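Local coordinates for protein serine acetyltransferase (Entamoeba histolytica, PDB 3P1B) that probably transfers the acetyl group of acetyl-CoA to the hydroxyl of L-serine, the first step of cysteine synthesis in this parasite, at residues Val134-Ile139 with Glu154-Val159; Gly188-Ile193 with Lys222-Val227; Arg198-Val203 with Ile233-Lys238; His248-Ala253 with Asn264-Ile269. All blocks are in the same frame, centred on the assembly; numbering follows the deposited sequence.

Contact 1: residues Val134-Ile139 with Glu154-Val159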
loop_
_atom_site.group_PDB
_atom_site.type_symbol
_atom_site.label_atom_id
_atom_site.label_comp_id
_atom_site.label_asym_id
_atom_site.label_seq_id
_atom_site.Cartn_x
_atom_site.Cartn_y
_atom_site.Cartn_z
ATOM N N VAL A 134 8.633 -11.102 5.126
ATOM C CA VAL A 134 9.164 -12.048 6.141
ATOM C C VAL A 134 10.652 -12.086 5.962
ATOM O O VAL A 134 11.466 -12.067 6.921
ATOM C CB VAL A 134 8.549 -13.456 5.949
ATOM C CG1 VAL A 134 9.225 -14.467 6.822
ATOM C CG2 VAL A 134 7.084 -13.455 6.438
ATOM N N ILE A 135 11.057 -11.978 4.725
ATOM C CA ILE A 135 12.474 -11.934 4.568
ATOM C C ILE A 135 13.056 -10.801 5.480
ATOM O O ILE A 135 14.008 -11.003 6.245
ATOM C CB ILE A 135 12.854 -11.684 3.124
ATOM C CG1 ILE A 135 12.782 -12.936 2.215
ATOM C CG2 ILE A 135 14.279 -11.296 3.077
ATOM C CD1 ILE A 135 12.893 -12.560 0.713
ATOM N N VAL A 136 12.460 -9.606 5.394
ATOM C CA VAL A 136 13.099 -8.407 5.949
ATOM C C VAL A 136 12.857 -8.454 7.426
ATOM O O VAL A 136 13.753 -8.170 8.171
ATOM C CB VAL A 136 12.657 -7.060 5.268
ATOM C CG1 VAL A 136 13.328 -5.787 5.974
ATOM C CG2 VAL A 136 12.917 -7.037 3.760
ATOM N N TYR A 137 11.659 -8.867 7.847
ATOM C CA TYR A 137 11.289 -9.097 9.211
ATOM C C TYR A 137 12.268 -9.997 9.988
ATOM O O TYR A 137 12.579 -9.675 11.145
ATOM C CB TYR A 137 9.924 -9.748 9.286
ATOM C CG TYR A 137 9.770 -10.445 10.630
ATOM C CD1 TYR A 137 9.666 -9.676 11.824
ATOM C CD2 TYR A 137 9.866 -11.845 10.715
ATOM C CE1 TYR A 137 9.610 -10.332 13.091
ATOM C CE2 TYR A 137 9.860 -12.518 12.003
ATOM C CZ TYR A 137 9.709 -11.746 13.136
ATOM O OH TYR A 137 9.670 -12.401 14.341
ATOM N N ARG A 138 12.651 -11.145 9.407
ATOM C CA ARG A 138 13.528 -12.051 10.132
ATOM C C ARG A 138 14.879 -11.380 10.449
ATOM O O ARG A 138 15.404 -11.588 11.594
ATOM C CB ARG A 138 13.592 -13.420 9.418
ATOM C CG ARG A 138 12.278 -14.112 9.390
ATOM C CD ARG A 138 12.490 -15.630 9.211
ATOM N NE ARG A 138 11.214 -16.269 9.052
ATOM C CZ ARG A 138 10.407 -16.553 10.046
ATOM N NH1 ARG A 138 10.724 -16.237 11.316
ATOM N NH2 ARG A 138 9.269 -17.150 9.744
ATOM N N ILE A 139 15.383 -10.537 9.536
ATOM C CA ILE A 139 16.574 -9.695 9.754
ATOM C C ILE A 139 16.322 -8.552 10.788
ATOM O O ILE A 139 17.032 -8.462 11.783
ATOM C CB ILE A 139 17.253 -9.250 8.416
ATOM C CG1 ILE A 139 17.820 -10.482 7.691
ATOM C CG2 ILE A 139 18.274 -8.110 8.599
ATOM C CD1 ILE A 139 18.774 -11.258 8.565
ATOM N N GLU A 154 12.453 1.232 11.013
ATOM C CA GLU A 154 12.514 1.945 9.730
ATOM C C GLU A 154 12.616 0.964 8.551
ATOM O O GLU A 154 11.956 1.167 7.512
ATOM C CB GLU A 154 13.714 2.918 9.659
ATOM C CG GLU A 154 13.967 3.674 8.319
ATOM C CD GLU A 154 15.084 4.733 8.437
ATOM O OE1 GLU A 154 16.271 4.422 8.216
ATOM O OE2 GLU A 154 14.797 5.894 8.737
ATOM N N MET A 155 13.403 -0.107 8.739
ATOM C CA MET A 155 13.316 -1.280 7.815
ATOM C C MET A 155 11.909 -1.782 7.514
ATOM O O MET A 155 11.566 -1.950 6.335
ATOM C CB MET A 155 14.127 -2.499 8.324
ATOM C CG MET A 155 15.562 -2.196 8.598
ATOM S SD MET A 155 16.606 -3.675 8.907
ATOM C CE MET A 155 15.815 -4.759 7.814
ATOM N N MET A 156 11.126 -2.066 8.550
ATOM C CA MET A 156 9.800 -2.608 8.445
ATOM C C MET A 156 8.844 -1.541 7.869
ATOM O O MET A 156 7.843 -1.874 7.261
ATOM C CB MET A 156 9.329 -3.138 9.801
ATOM C CG MET A 156 10.265 -4.294 10.318
ATOM S SD MET A 156 10.622 -5.519 9.049
ATOM C CE MET A 156 8.929 -6.074 8.889
ATOM N N GLU A 157 9.167 -0.268 8.091
ATOM C CA GLU A 157 8.429 0.793 7.410
ATOM C C GLU A 157 8.679 0.793 5.867
ATOM O O GLU A 157 7.807 1.192 5.072
ATOM C CB GLU A 157 8.617 2.169 8.092
ATOM C CG GLU A 157 7.936 2.307 9.437
ATOM C CD GLU A 157 6.438 2.000 9.428
ATOM O OE1 GLU A 157 5.787 2.108 8.366
ATOM O OE2 GLU A 157 5.904 1.659 10.501
ATOM N N SER A 158 9.841 0.332 5.426
ATOM C CA SER A 158 10.047 0.041 4.005
ATOM C C SER A 158 9.089 -1.097 3.568
ATOM O O SER A 158 8.327 -0.940 2.603
ATOM C CB SER A 158 11.502 -0.231 3.703
ATOM O OG SER A 158 12.234 0.972 3.652
ATOM N N VAL A 159 9.088 -2.209 4.304
ATOM C CA VAL A 159 8.042 -3.259 4.107
ATOM C C VAL A 159 6.603 -2.733 4.060
ATOM O O VAL A 159 5.732 -3.199 3.249
ATOM C CB VAL A 159 8.188 -4.369 5.165
ATOM C CG1 VAL A 159 7.108 -5.422 4.992
ATOM C CG2 VAL A 159 9.574 -5.011 5.015
#
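Val136 and Tyr137 on one arm of an antiparallel helical hairpin meet Met155, Met156 and Val159 on the other; helices 129-145 and 151-163 run in opposite directions, their local axes 9.6 Å apart with 174° between their N-to-C directions. Val136 lies between the helices and has the largest share of the contact. Its CG1, set anti to the backbone N (chi1 177°), reaches to 3.3 Å from the S-methyl CE of Met155, tighter than ordinary van der Waals contact. On the other flank Val159 CG2 rests 3.7 Å from Val136 CB, the two valine side chains passing with opposite headings. Met156 folds back at chi2 and chi3, which lays its sulfur along the first helix: SD sits 3.6 Å from Tyr137 CA, and its methyl CE is 3.8 Å from Tyr137 CB. The tyrosine ring leads away, its hydroxyl bonding to Ala171 and Ile173. Leu39 and Leu42 of helix 37-46 also pack against Val136 and Ile139. With the closest approaches made by carbon and a thioether sulfur, backbone CA included, the pairing rests on shape and dispersion, the flexible methionines filling in around the stiff valine.

Contact 2: residues Gly188-Ile193 with Lys222-Val227. With SO4 (sulfate ion), chain D.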
loop_
_atom_site.group_PDB
_atom_site.type_symbol
_atom_site.label_atom_id
_atom_site.label_comp_id
_atom_site.label_asym_id
_atom_site.label_seq_id
_atom_site.Cartn_x
_atom_site.Cartn_y
_atom_site.Cartn_z
ATOM N N GLY A 188 1.842 -6.825 16.219
ATOM C CA GLY A 188 2.348 -5.948 17.276
ATOM C C GLY A 188 3.671 -6.362 17.877
ATOM O O GLY A 188 4.117 -7.524 17.701
ATOM N N GLU A 189 4.296 -5.385 18.567
ATOM C CA GLU A 189 5.679 -5.485 19.048
ATOM C C GLU A 189 5.866 -6.694 19.965
ATOM O O GLU A 189 6.934 -7.274 19.991
ATOM C CB GLU A 189 6.117 -4.168 19.740
ATOM C CG GLU A 189 7.317 -4.275 20.641
ATOM C CD GLU A 189 7.812 -2.899 21.179
ATOM O OE1 GLU A 189 9.034 -2.677 21.190
ATOM O OE2 GLU A 189 6.973 -2.042 21.549
ATOM N N THR A 190 4.812 -7.102 20.656
ATOM C CA THR A 190 4.946 -8.180 21.622
ATOM C C THR A 190 4.146 -9.397 21.188
ATOM O O THR A 190 3.917 -10.329 21.972
ATOM C CB THR A 190 4.581 -7.761 23.096
ATOM O OG1 THR A 190 3.161 -7.576 23.267
ATOM C CG2 THR A 190 5.333 -6.507 23.490
ATOM N N ALA A 191 3.745 -9.396 19.913
ATOM C CA ALA A 191 3.068 -10.566 19.325
ATOM C C ALA A 191 3.990 -11.805 19.381
ATOM O O ALA A 191 5.196 -11.716 19.178
ATOM C CB ALA A 191 2.701 -10.279 17.865
ATOM N N ILE A 192 3.429 -12.978 19.701
ATOM C CA ILE A 192 4.238 -14.215 19.603
ATOM C C ILE A 192 3.419 -15.159 18.729
ATOM O O ILE A 192 2.259 -15.305 18.994
ATOM C CB ILE A 192 4.485 -14.819 21.010
ATOM C CG1 ILE A 192 5.600 -14.023 21.705
ATOM C CG2 ILE A 192 4.826 -16.322 20.943
ATOM C CD1 ILE A 192 5.613 -14.239 23.187
ATOM N N ILE A 193 3.992 -15.705 17.658
ATOM C CA ILE A 193 3.244 -16.559 16.725
ATOM C C ILE A 193 4.044 -17.875 16.554
ATOM O O ILE A 193 5.224 -17.871 16.296
ATOM C CB ILE A 193 2.991 -15.892 15.289
ATOM C CG1 ILE A 193 2.230 -14.531 15.393
ATOM C CG2 ILE A 193 2.181 -16.857 14.421
ATOM C CD1 ILE A 193 2.278 -13.607 14.055
ATOM N N LYS A 222 4.171 -6.582 27.746
ATOM C CA LYS A 222 3.510 -7.627 26.956
ATOM C C LYS A 222 2.041 -7.299 26.766
ATOM O O LYS A 222 1.261 -7.248 27.739
ATOM C CB LYS A 222 3.720 -9.039 27.549
ATOM C CG LYS A 222 2.706 -10.127 27.109
ATOM C CD LYS A 222 2.729 -10.378 25.589
ATOM C CE LYS A 222 2.573 -11.861 25.252
ATOM N NZ LYS A 222 2.157 -11.997 23.850
ATOM N N ARG A 223 1.640 -7.044 25.522
ATOM C CA ARG A 223 0.272 -6.510 25.320
ATOM C C ARG A 223 -0.483 -6.971 24.053
ATOM O O ARG A 223 -1.610 -6.520 23.784
ATOM C CB ARG A 223 0.302 -4.969 25.448
ATOM C CG ARG A 223 0.959 -4.239 24.265
ATOM C CD ARG A 223 1.523 -2.866 24.619
ATOM N NE ARG A 223 2.233 -2.245 23.466
ATOM C CZ ARG A 223 3.489 -2.483 23.101
ATOM N NH1 ARG A 223 4.245 -3.338 23.780
ATOM N NH2 ARG A 223 4.036 -1.842 22.066
ATOM N N HIS A 224 0.151 -7.870 23.300
ATOM C CA HIS A 224 -0.315 -8.335 21.980
ATOM C C HIS A 224 -0.574 -9.876 22.132
ATOM O O HIS A 224 -0.089 -10.474 23.098
ATOM C CB HIS A 224 0.770 -7.990 20.937
ATOM C CG HIS A 224 1.148 -6.519 20.863
ATOM N ND1 HIS A 224 0.231 -5.520 20.601
ATOM C CD2 HIS A 224 2.355 -5.901 20.914
ATOM C CE1 HIS A 224 0.842 -4.358 20.523
ATOM N NE2 HIS A 224 2.141 -4.554 20.700
ATOM N N PRO A 225 -1.346 -10.527 21.215
ATOM C CA PRO A 225 -1.556 -11.969 21.408
ATOM C C PRO A 225 -0.322 -12.883 21.326
ATOM O O PRO A 225 0.722 -12.496 20.864
ATOM C CB PRO A 225 -2.540 -12.344 20.275
ATOM C CG PRO A 225 -3.211 -11.024 19.897
ATOM C CD PRO A 225 -2.061 -10.045 20.021
ATOM N N THR A 226 -0.511 -14.117 21.791
ATOM C CA THR A 226 0.427 -15.214 21.660
ATOM C C THR A 226 -0.410 -16.273 20.968
ATOM O O THR A 226 -1.479 -16.606 21.434
ATOM C CB THR A 226 0.841 -15.701 23.044
ATOM O OG1 THR A 226 1.721 -14.727 23.620
ATOM C CG2 THR A 226 1.531 -17.086 22.974
ATOM N N VAL A 227 0.061 -16.737 19.824
ATOM C CA VAL A 227 -0.706 -17.625 18.970
ATOM C C VAL A 227 0.034 -18.941 18.892
ATOM O O VAL A 227 1.229 -18.960 18.708
ATOM C CB VAL A 227 -0.892 -16.988 17.558
ATOM C CG1 VAL A 227 -1.483 -17.991 16.551
ATOM C CG2 VAL A 227 -1.786 -15.755 17.664
HETATM S S SO4 D . 0.372 -1.030 20.375
HETATM O O1 SO4 D . 0.209 -1.537 21.706
HETATM O O2 SO4 D . -0.178 -1.956 19.375
HETATM O O3 SO4 D . -0.213 0.297 20.183
HETATM O O4 SO4 D . 1.815 -1.006 20.205
#
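Ionic contacts gather at one end, where Arg223 faces Glu189. Arg223 NH2 gives a nearly straight salt-bridge bond to Glu189 OE2 (3.0 Å), meeting its anti lone pair within the guanidinium plane although the carboxylate is turned 72° away; OE1 bonds to Tyr144. The same guanidinium holds a sulfate ion, probably from the crystallisation liquor, Arg223 NE to sulfate O1 at 2.8 Å and NH2 to O4 at 3.0 Å; His209 also binds it.

Hydrogen bonds centre on Thr190. Its OG1, placed by chi1 of 72° between its backbone N and carbonyl carbon, accepts Arg223 N at 2.8 Å along an almost linear bond, with a weaker one from His224 N. Lys222 folds back so that NZ reaches Thr190 O at 3.1 Å, and it also donates to His224 O and Thr226 OG1, three bonds that tie the turn 188-191 to segment 222-227.

The His224 ring is sandwiched: Arg223 CG lies over one face, and Gly188 CA makes a CH-pi contact on the opposite one, 3.6 Å from the centroid.

Backbone pairing finishes the contact, with Ile192 N on Pro225 O and Val227 N on Ile192 O (2.8 Å). Ile193 and Val227 turn inward onto Leu205, while Ile192 and Thr226 neighbour each other on the other face. Short parallel strands stacked in register, with aliphatic residues inside, belong to the left-handed parallel beta-helix of hexapeptide-repeat transferases.

Contact 3: residues Arg198-Val203 with Ile233-Lys238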
loop_
_atom_site.group_PDB
_atom_site.type_symbol
_atom_site.label_atom_id
_atom_site.label_comp_id
_atom_site.label_asym_id
_atom_site.label_seq_id
_atom_site.Cartn_x
_atom_site.Cartn_y
_atom_site.Cartn_z
ATOM N N ARG A 198 -0.953 -19.295 9.308
ATOM C CA ARG A 198 -1.378 -18.809 7.985
ATOM C C ARG A 198 -2.315 -17.641 8.243
ATOM O O ARG A 198 -3.305 -17.766 8.942
ATOM C CB ARG A 198 -2.167 -19.909 7.256
ATOM C CG ARG A 198 -2.770 -19.499 5.928
ATOM C CD ARG A 198 -3.501 -20.719 5.285
ATOM N NE ARG A 198 -2.622 -21.893 5.295
ATOM C CZ ARG A 198 -2.925 -23.124 4.880
ATOM N NH1 ARG A 198 -4.119 -23.411 4.409
ATOM N NH2 ARG A 198 -2.009 -24.082 4.917
ATOM N N ILE A 199 -1.994 -16.498 7.677
ATOM C CA ILE A 199 -2.732 -15.262 8.000
ATOM C C ILE A 199 -3.180 -14.564 6.711
ATOM O O ILE A 199 -2.348 -14.320 5.805
ATOM C CB ILE A 199 -1.786 -14.283 8.828
ATOM C CG1 ILE A 199 -1.720 -14.692 10.310
ATOM C CG2 ILE A 199 -2.171 -12.818 8.646
ATOM C CD1 ILE A 199 -0.671 -13.842 11.125
ATOM N N TYR A 200 -4.421 -14.101 6.666
ATOM C CA TYR A 200 -4.903 -13.412 5.457
ATOM C C TYR A 200 -4.824 -11.875 5.574
ATOM O O TYR A 200 -4.441 -11.319 6.629
ATOM C CB TYR A 200 -6.343 -13.870 5.134
ATOM C CG TYR A 200 -6.346 -15.284 4.672
ATOM C CD1 TYR A 200 -6.163 -15.602 3.326
ATOM C CD2 TYR A 200 -6.425 -16.339 5.601
ATOM C CE1 TYR A 200 -6.161 -16.921 2.885
ATOM C CE2 TYR A 200 -6.320 -17.689 5.163
ATOM C CZ TYR A 200 -6.202 -17.963 3.821
ATOM O OH TYR A 200 -6.173 -19.271 3.391
ATOM N N GLN A 201 -5.156 -11.202 4.472
ATOM C CA GLN A 201 -5.364 -9.762 4.463
ATOM C C GLN A 201 -6.282 -9.265 5.613
ATOM O O GLN A 201 -7.196 -9.977 6.057
ATOM C CB GLN A 201 -5.923 -9.278 3.096
ATOM C CG GLN A 201 -7.336 -9.875 2.757
ATOM C CD GLN A 201 -7.265 -11.234 2.053
ATOM O OE1 GLN A 201 -6.316 -12.008 2.222
ATOM N NE2 GLN A 201 -8.302 -11.526 1.249
ATOM N N SER A 202 -5.981 -8.070 6.095
ATOM C CA SER A 202 -6.829 -7.375 7.076
ATOM C C SER A 202 -6.943 -7.995 8.483
ATOM O O SER A 202 -7.826 -7.654 9.283
ATOM C CB SER A 202 -8.203 -7.112 6.458
ATOM O OG SER A 202 -8.135 -5.946 5.675
ATOM N N VAL A 203 -6.003 -8.880 8.793
ATOM C CA VAL A 203 -5.857 -9.443 10.127
ATOM C C VAL A 203 -4.924 -8.526 10.970
ATOM O O VAL A 203 -3.829 -8.113 10.531
ATOM C CB VAL A 203 -5.259 -10.900 10.080
ATOM C CG1 VAL A 203 -4.768 -11.361 11.493
ATOM C CG2 VAL A 203 -6.305 -11.966 9.517
ATOM N N ILE A 233 -6.032 -17.551 10.595
ATOM C CA ILE A 233 -6.760 -16.363 10.937
ATOM C C ILE A 233 -7.296 -15.712 9.639
ATOM O O ILE A 233 -6.553 -15.180 8.821
ATOM C CB ILE A 233 -5.920 -15.347 11.763
ATOM C CG1 ILE A 233 -5.109 -16.028 12.855
ATOM C CG2 ILE A 233 -6.851 -14.292 12.383
ATOM C CD1 ILE A 233 -4.004 -15.109 13.362
ATOM N N GLY A 234 -8.623 -15.769 9.522
ATOM C CA GLY A 234 -9.365 -15.426 8.327
ATOM C C GLY A 234 -9.384 -13.934 8.087
ATOM O O GLY A 234 -9.219 -13.126 9.042
ATOM N N THR A 235 -9.566 -13.600 6.811
ATOM C CA THR A 235 -9.635 -12.255 6.282
ATOM C C THR A 235 -10.425 -11.314 7.238
ATOM O O THR A 235 -11.587 -11.592 7.609
ATOM C CB THR A 235 -10.327 -12.340 4.876
ATOM O OG1 THR A 235 -11.675 -12.814 5.070
ATOM C CG2 THR A 235 -9.606 -13.362 4.002
ATOM N N GLY A 236 -9.799 -10.238 7.703
ATOM C CA GLY A 236 -10.539 -9.212 8.515
ATOM C C GLY A 236 -10.595 -9.359 10.038
ATOM O O GLY A 236 -11.029 -8.421 10.770
ATOM N N ALA A 237 -10.190 -10.531 10.535
ATOM C CA ALA A 237 -10.182 -10.814 11.974
ATOM C C ALA A 237 -9.254 -9.875 12.763
ATOM O O ALA A 237 -8.118 -9.667 12.369
ATOM C CB ALA A 237 -9.819 -12.295 12.238
ATOM N N LYS A 238 -9.735 -9.349 13.897
ATOM C CA LYS A 238 -8.934 -8.460 14.725
ATOM C C LYS A 238 -8.781 -9.149 16.056
ATOM O O LYS A 238 -9.754 -9.283 16.781
ATOM C CB LYS A 238 -9.634 -7.102 14.916
ATOM C CG LYS A 238 -10.129 -6.430 13.618
ATOM C CD LYS A 238 -8.950 -6.001 12.740
ATOM C CE LYS A 238 -9.387 -5.141 11.569
ATOM N NZ LYS A 238 -9.896 -5.956 10.476
#
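Tyr200 leans on Thr235 from its first side-chain atom onward. Tyr200 CB lies 3.5 Å from Thr235 CG2, and CG is within 3.8 Å of that methyl, which approaches the ring obliquely. Farther out, Tyr200 CD2 comes to 3.4 Å from Ile233 O, the carbonyl sitting at the ring edge in the ring plane; Gly234 CA is the next neighbour. The tip leaves the contact, since OH bonds to the backbone N of His209 of the third subunit. Arg198 points the same way and bonds to the carbonyl of that His209.

Behind the ring the two segments run parallel as neighbouring coils of the left-handed beta-helix. Ile233 N bonds to Arg198 O, and Tyr200 N returns to Ile233 O. Both segments then swing through type II turns, Tyr200-Val203 and Gly234-Ala237, stacked at a corner of the helix. Ser202 and Gly236 take the positive-phi places of these turns, and Gly236 N bonds to Gln201 O at 3.1 Å. Thr235 N is buried without a polar partner in the model.

Inside the coil, Val203 CG1 packs 3.7 Å from Ile233 CG2, the two side chains meeting at about a right angle, and the Ile233 side chain runs alongside that of Ile199, CD1 against CG1. Lys238, kinked at chi2 and chi4, doubles back over the corner. Its NZ bonds to Ser202 O at 2.9 Å, in the carbonyl plane, and to Gly236 O at 2.7 Å, from above that carbonyl's plane. Asn254 of the second subunit adds a weak bond, and a sulfate ion, probably from the crystallisation liquor, lies close by.

Contact 4: residues His248-Ala253 with Asn264-Ile269; sequences HVRIGA and NQTVYI
Matching first torsions send His248 and Asn264 the same way: chi1 is -58° in the histidine and nearly equal in the asparagine, and both residues have positive phi. Their chi2 values differ by about half a turn, which leaves ring and amide planes 7° from parallel. Asn264 OD1 comes 3.7 Å from His248 CB and 3.9 Å from its ND1. Tyr230 meets the histidine ring as well, with its own plane nearly parallel, so flat groups from three successive coils line up.

Arg250 bends at chi2, which brings CD to 3.3 Å from Thr266 OG1 before the guanidinium runs on. These two residues share the outward face, where Gln211 and Phe210 of the third subunit pack on Arg250 and Thr266 respectively. Ile251 and Val267 share the inward face and both rest on Ile257, Val267 touching Val261 too.

Between the faces the parallel strands are joined through the backbone. Arg250 N donates to Gln265 O (3.1 Å), and Arg250 O takes Val267 N at 2.9 Å in an almost straight bond. Gly252 N reaches Val267 O at 2.7 Å, though this last bond is noticeably bent; having no side chain, Gly252 lets the next coil approach closely. Strand 266-267 is the outermost of its sheet within the chain, and main-chain bonds, more than side-chain contacts, hold this last piece of the beta-helix in register.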
loop_
_atom_site.group_PDB
_atom_site.type_symbol
_atom_site.label_atom_id
_atom_site.label_comp_id
_atom_site.label_asym_id
_atom_site.label_seq_id
_atom_site.Cartn_x
_atom_site.Cartn_y
_atom_site.Cartn_z
ATOM N N HIS A 248 -4.110 -25.259 16.628
ATOM C CA HIS A 248 -5.210 -25.783 15.802
ATOM C C HIS A 248 -6.507 -24.987 15.981
ATOM O O HIS A 248 -7.550 -25.583 16.214
ATOM C CB HIS A 248 -5.456 -27.288 16.101
ATOM C CG HIS A 248 -4.238 -28.142 15.871
ATOM N ND1 HIS A 248 -3.338 -28.433 16.877
ATOM C CD2 HIS A 248 -3.730 -28.697 14.741
ATOM C CE1 HIS A 248 -2.341 -29.153 16.386
ATOM N NE2 HIS A 248 -2.558 -29.329 15.093
ATOM N N VAL A 249 -6.407 -23.654 15.965
ATOM C CA VAL A 249 -7.558 -22.765 16.005
ATOM C C VAL A 249 -7.710 -22.200 14.585
ATOM O O VAL A 249 -6.730 -21.899 13.928
ATOM C CB VAL A 249 -7.343 -21.652 17.069
ATOM C CG1 VAL A 249 -8.434 -20.584 17.022
ATOM C CG2 VAL A 249 -7.288 -22.302 18.469
ATOM N N ARG A 250 -8.936 -22.143 14.090
ATOM C CA ARG A 250 -9.206 -21.441 12.828
ATOM C C ARG A 250 -10.157 -20.341 13.216
ATOM O O ARG A 250 -11.154 -20.586 13.866
ATOM C CB ARG A 250 -9.863 -22.363 11.824
ATOM C CG ARG A 250 -9.120 -23.663 11.592
ATOM C CD ARG A 250 -10.142 -24.826 11.645
ATOM N NE ARG A 250 -9.553 -26.131 11.353
ATOM C CZ ARG A 250 -9.960 -26.960 10.385
ATOM N NH1 ARG A 250 -10.990 -26.644 9.595
ATOM N NH2 ARG A 250 -9.330 -28.123 10.213
ATOM N N ILE A 251 -9.814 -19.116 12.871
ATOM C CA ILE A 251 -10.635 -17.977 13.215
ATOM C C ILE A 251 -11.306 -17.485 11.935
ATOM O O ILE A 251 -10.657 -17.333 10.916
ATOM C CB ILE A 251 -9.768 -16.850 13.817
ATOM C CG1 ILE A 251 -9.048 -17.348 15.081
ATOM C CG2 ILE A 251 -10.641 -15.620 14.108
ATOM C CD1 ILE A 251 -7.766 -16.581 15.481
ATOM N N GLY A 252 -12.601 -17.234 12.009
ATOM C CA GLY A 252 -13.389 -16.763 10.868
ATOM C C GLY A 252 -13.076 -15.366 10.349
ATOM O O GLY A 252 -12.344 -14.564 10.978
ATOM N N ALA A 253 -13.637 -15.069 9.180
ATOM C CA ALA A 253 -13.528 -13.744 8.570
ATOM C C ALA A 253 -14.213 -12.648 9.443
ATOM O O ALA A 253 -15.260 -12.878 10.048
ATOM C CB ALA A 253 -14.080 -13.769 7.114
ATOM N N ASN A 264 -7.751 -26.357 19.413
ATOM C CA ASN A 264 -8.641 -27.284 18.693
ATOM C C ASN A 264 -10.082 -26.794 18.429
ATOM O O ASN A 264 -11.023 -27.606 18.397
ATOM C CB ASN A 264 -8.647 -28.660 19.389
ATOM C CG ASN A 264 -7.242 -29.206 19.623
ATOM O OD1 ASN A 264 -6.595 -29.714 18.705
ATOM N ND2 ASN A 264 -6.779 -29.134 20.870
ATOM N N GLN A 265 -10.248 -25.484 18.219
ATOM C CA GLN A 265 -11.560 -24.881 17.952
ATOM C C GLN A 265 -11.673 -24.248 16.559
ATOM O O GLN A 265 -10.672 -23.935 15.921
ATOM C CB GLN A 265 -11.838 -23.761 18.955
ATOM C CG GLN A 265 -12.342 -24.172 20.333
ATOM C CD GLN A 265 -12.987 -22.992 21.068
ATOM O OE1 GLN A 265 -12.367 -22.336 21.920
ATOM N NE2 GLN A 265 -14.245 -22.712 20.725
ATOM N N THR A 266 -12.915 -24.044 16.114
ATOM C CA THR A 266 -13.214 -23.121 15.032
ATOM C C THR A 266 -14.093 -21.986 15.558
ATOM O O THR A 266 -15.127 -22.219 16.174
ATOM C CB THR A 266 -13.850 -23.824 13.820
ATOM O OG1 THR A 266 -12.950 -24.834 13.346
ATOM C CG2 THR A 266 -14.095 -22.835 12.681
ATOM N N VAL A 267 -13.650 -20.754 15.324
ATOM C CA VAL A 267 -14.382 -19.565 15.740
ATOM C C VAL A 267 -15.009 -18.883 14.516
ATOM O O VAL A 267 -14.337 -18.665 13.504
ATOM C CB VAL A 267 -13.456 -18.548 16.486
ATOM C CG1 VAL A 267 -14.281 -17.380 17.066
ATOM C CG2 VAL A 267 -12.689 -19.235 17.595
ATOM N N TYR A 268 -16.296 -18.565 14.613
ATOM C CA TYR A 268 -17.019 -17.815 13.581
ATOM C C TYR A 268 -18.330 -17.310 14.180
ATOM O O TYR A 268 -18.581 -17.515 15.375
ATOM C CB TYR A 268 -17.278 -18.696 12.346
ATOM C CG TYR A 268 -18.359 -19.741 12.540
ATOM C CD1 TYR A 268 -18.164 -20.835 13.406
ATOM C CD2 TYR A 268 -19.577 -19.637 11.847
ATOM C CE1 TYR A 268 -19.213 -21.823 13.577
ATOM C CE2 TYR A 268 -20.601 -20.615 12.027
ATOM C CZ TYR A 268 -20.426 -21.702 12.884
ATOM O OH TYR A 268 -21.437 -22.633 13.027
ATOM N N ILE A 269 -19.161 -16.640 13.383
ATOM C CA ILE A 269 -20.537 -16.329 13.827
ATOM C C ILE A 269 -21.570 -16.423 12.682
ATOM O O ILE A 269 -21.222 -16.747 11.522
ATOM C CB ILE A 269 -20.625 -15.000 14.702
ATOM C CG1 ILE A 269 -21.688 -15.128 15.819
ATOM C CG2 ILE A 269 -20.784 -13.724 13.825
ATOM C CD1 ILE A 269 -21.285 -16.037 16.990
#

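Contact 1 stands apart in kind: a buried, wholly apolar helix pairing, its centre about 17 Å from that of contact 2, whereas the other three are coil-to-coil contacts of one beta-helix. Contacts 2 and 3 interleave along the chain and touch through Ile193 and Ile199 in the interior. Contacts 3 and 4 share a sheet, where Gly234 N probably bonds to Ile251 O and Ile233 packs on Ile251. Chemistry shifts with place: contact 2, partly buried, and contact 3, fully buried between subunits, both add a lysine bonded to carbonyls and a nearby sulfate; contact 2 alone has a salt bridge, and contact 3 stacks two turns; contact 4, the most exposed, is mainly backbone pairing.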